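Succinyl-CoA:3-ketoacid-coenzyme A transferase subunit B (Helicobacter pylori, PDB 3RRL) catalyses, as subunit B of the enzyme, the transfer of coenzyme A from succinyl-CoA to a 3-oxo acid, giving a 3-oxoacyl-CoA and succinate. Local coordinates at residues 83-86 against 87-90. Sequence-based numbering, arbitrary orientation.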
ATOM      1  N   ASP B  83       2.547   4.038  -4.023  1.00 21.05           N
ATOM      2  CA  ASP B  83       2.709   5.053  -2.989  1.00 21.81           C
ATOM      3  C   ASP B  83       2.600   6.445  -3.586  1.00 21.25           C
ATOM      4  O   ASP B  83       1.978   7.339  -3.010  1.00 24.24           O
ATOM      5  CB  ASP B  83       4.069   4.915  -2.287  1.00 30.66           C
ATOM      6  CG  ASP B  83       4.189   3.641  -1.469  1.00 40.74           C
ATOM      7  OD1 ASP B  83       3.152   3.043  -1.119  1.00 43.23           O
ATOM      8  OD2 ASP B  83       5.337   3.244  -1.167  1.00 50.13           O
ATOM      9  N   SER B  84       3.234   6.628  -4.736  1.00 22.00           N
ATOM     10  CA  SER B  84       3.180   7.892  -5.457  1.00 21.72           C
ATOM     11  C   SER B  84       1.738   8.268  -5.729  1.00 23.21           C
ATOM     12  O   SER B  84       1.301   9.396  -5.460  1.00 23.50           O
ATOM     13  CB  SER B  84       3.913   7.766  -6.789  1.00 23.59           C
ATOM     14  OG  SER B  84       3.905   9.000  -7.478  1.00 33.30           O
ATOM     15  N   PHE B  85       0.989   7.315  -6.260  1.00 19.70           N
ATOM     16  CA  PHE B  85      -0.379   7.600  -6.641  1.00 23.31           C
ATOM     17  C   PHE B  85      -1.336   7.598  -5.449  1.00 26.54           C
ATOM     18  O   PHE B  85      -2.399   8.207  -5.509  1.00 27.60           O
ATOM     19  CB  PHE B  85      -0.818   6.716  -7.813  1.00 17.89           C
ATOM     20  CG  PHE B  85      -0.248   7.179  -9.127  1.00 24.19           C
ATOM     21  CD1 PHE B  85      -0.764   8.302  -9.756  1.00 25.39           C
ATOM     22  CD2 PHE B  85       0.835   6.543  -9.697  1.00 27.38           C
ATOM     23  CE1 PHE B  85      -0.224   8.763 -10.938  1.00 23.88           C
ATOM     24  CE2 PHE B  85       1.378   7.002 -10.884  1.00 31.26           C
ATOM     25  CZ  PHE B  85       0.843   8.116 -11.505  1.00 29.16           C
ATOM     26  N   ALA B  86      -0.937   6.950  -4.355  1.00 25.23           N
ATOM     27  CA  ALA B  86      -1.689   7.065  -3.109  1.00 25.94           C
ATOM     28  C   ALA B  86      -1.574   8.507  -2.619  1.00 27.21           C
ATOM     29  O   ALA B  86      -2.532   9.096  -2.147  1.00 23.51           O
ATOM     30  CB  ALA B  86      -1.151   6.096  -2.062  1.00 22.29           C
HETATM   31  N   MSE B  87      -0.377   9.065  -2.743  1.00 30.20           N
HETATM   32  CA  MSE B  87      -0.103  10.441  -2.354  1.00 28.58           C
HETATM   33  C   MSE B  87      -0.935  11.391  -3.219  1.00 29.57           C
HETATM   34  O   MSE B  87      -1.534  12.359  -2.730  1.00 29.57           O
HETATM   35  CB  MSE B  87       1.388  10.705  -2.550  1.00 26.13           C
HETATM   36  CG  MSE B  87       1.878  12.066  -2.153  1.00 25.62           C
HETATM   37 SE   MSE B  87       3.809  12.174  -2.476  0.57 27.61          SE
HETATM   38  CE  MSE B  87       4.321  10.479  -1.708  1.00 17.73           C
ATOM     39  N   ILE B  88      -0.972  11.103  -4.513  1.00 26.46           N
ATOM     40  CA  ILE B  88      -1.728  11.921  -5.453  1.00 25.82           C
ATOM     41  C   ILE B  88      -3.237  11.747  -5.283  1.00 27.66           C
ATOM     42  O   ILE B  88      -3.969  12.724  -5.133  1.00 24.33           O
ATOM     43  CB  ILE B  88      -1.325  11.606  -6.898  1.00 23.89           C
ATOM     44  CG1 ILE B  88       0.050  12.213  -7.187  1.00 20.33           C
ATOM     45  CG2 ILE B  88      -2.359  12.146  -7.870  1.00 22.53           C
ATOM     46  CD1 ILE B  88       0.723  11.669  -8.430  1.00 18.64           C
ATOM     47  N   ARG B  89      -3.697  10.499  -5.293  1.00 28.91           N
ATOM     48  CA  ARG B  89      -5.128  10.208  -5.243  1.00 27.22           C
ATOM     49  C   ARG B  89      -5.706  10.610  -3.895  1.00 31.89           C
ATOM     50  O   ARG B  89      -6.884  10.966  -3.794  1.00 30.24           O
ATOM     51  CB  ARG B  89      -5.381   8.719  -5.483  1.00 24.89           C
ATOM     52  CG  ARG B  89      -6.847   8.352  -5.696  1.00 24.29           C
ATOM     53  CD  ARG B  89      -7.071   6.847  -5.557  1.00 23.39           C
ATOM     54  NE  ARG B  89      -6.225   6.063  -6.457  1.00 25.57           N
ATOM     55  CZ  ARG B  89      -5.099   5.445  -6.096  1.00 28.83           C
ATOM     56  NH1 ARG B  89      -4.421   4.756  -7.005  1.00 30.94           N
ATOM     57  NH2 ARG B  89      -4.653   5.501  -4.836  1.00 19.48           N
ATOM     58  N   GLY B  90      -4.870  10.553  -2.863  1.00 31.22           N
ATOM     59  CA  GLY B  90      -5.315  10.817  -1.506  1.00 31.66           C
ATOM     60  C   GLY B  90      -5.439  12.290  -1.172  1.00 30.85           C
ATOM     61  O   GLY B  90      -5.789  12.640  -0.045  1.00 30.22           O
TER
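Phe85 and Ile88 stand side by side on the last turn of helix 81-89 and point the same way. The chain of Ile88 reaches out through CG1, and its end methyl CD1 comes to 3.9 Å from Phe85 CD1, meeting the ring obliquely. The same CG1 passes 3.5 Å from Ser84 O, which accepts the amide of Ile88. Arg89 folds back over the preceding turn: CG leaves anti to the backbone N (chi1 -170°), the chain bends at chi3 (-56°), and one face of the guanidinium comes to lie over Phe85 O, with NH2 3.6 Å from that oxygen. Phe85 O, offset toward the rim of the guanidinium, also accepts the amide of Arg89, N to O 2.6 Å. NH2 is hydrogen-bonded to the backbone of a neighbouring subunit. Met87 N to Asp83 O and Gly90 N to Ala86 O complete four successive i to i+4 bonds, the regular alpha-helical pattern; the last is the most bent, 136° at the hydrogen. Ser84 OG is hydrogen-bonded to the backbone O of Glu43, the predicted active-site residue, whose side chain Phe85 touches. Ile88 packs on Leu128 of helix 125-131 and, with Met87, on Gln41 of strand 39-42, while Ala86, Met87 and Arg89 meet a neighbouring subunit, so this end of the helix packs against strand 39-42 and helix 125-131 and also takes part in the subunit interface.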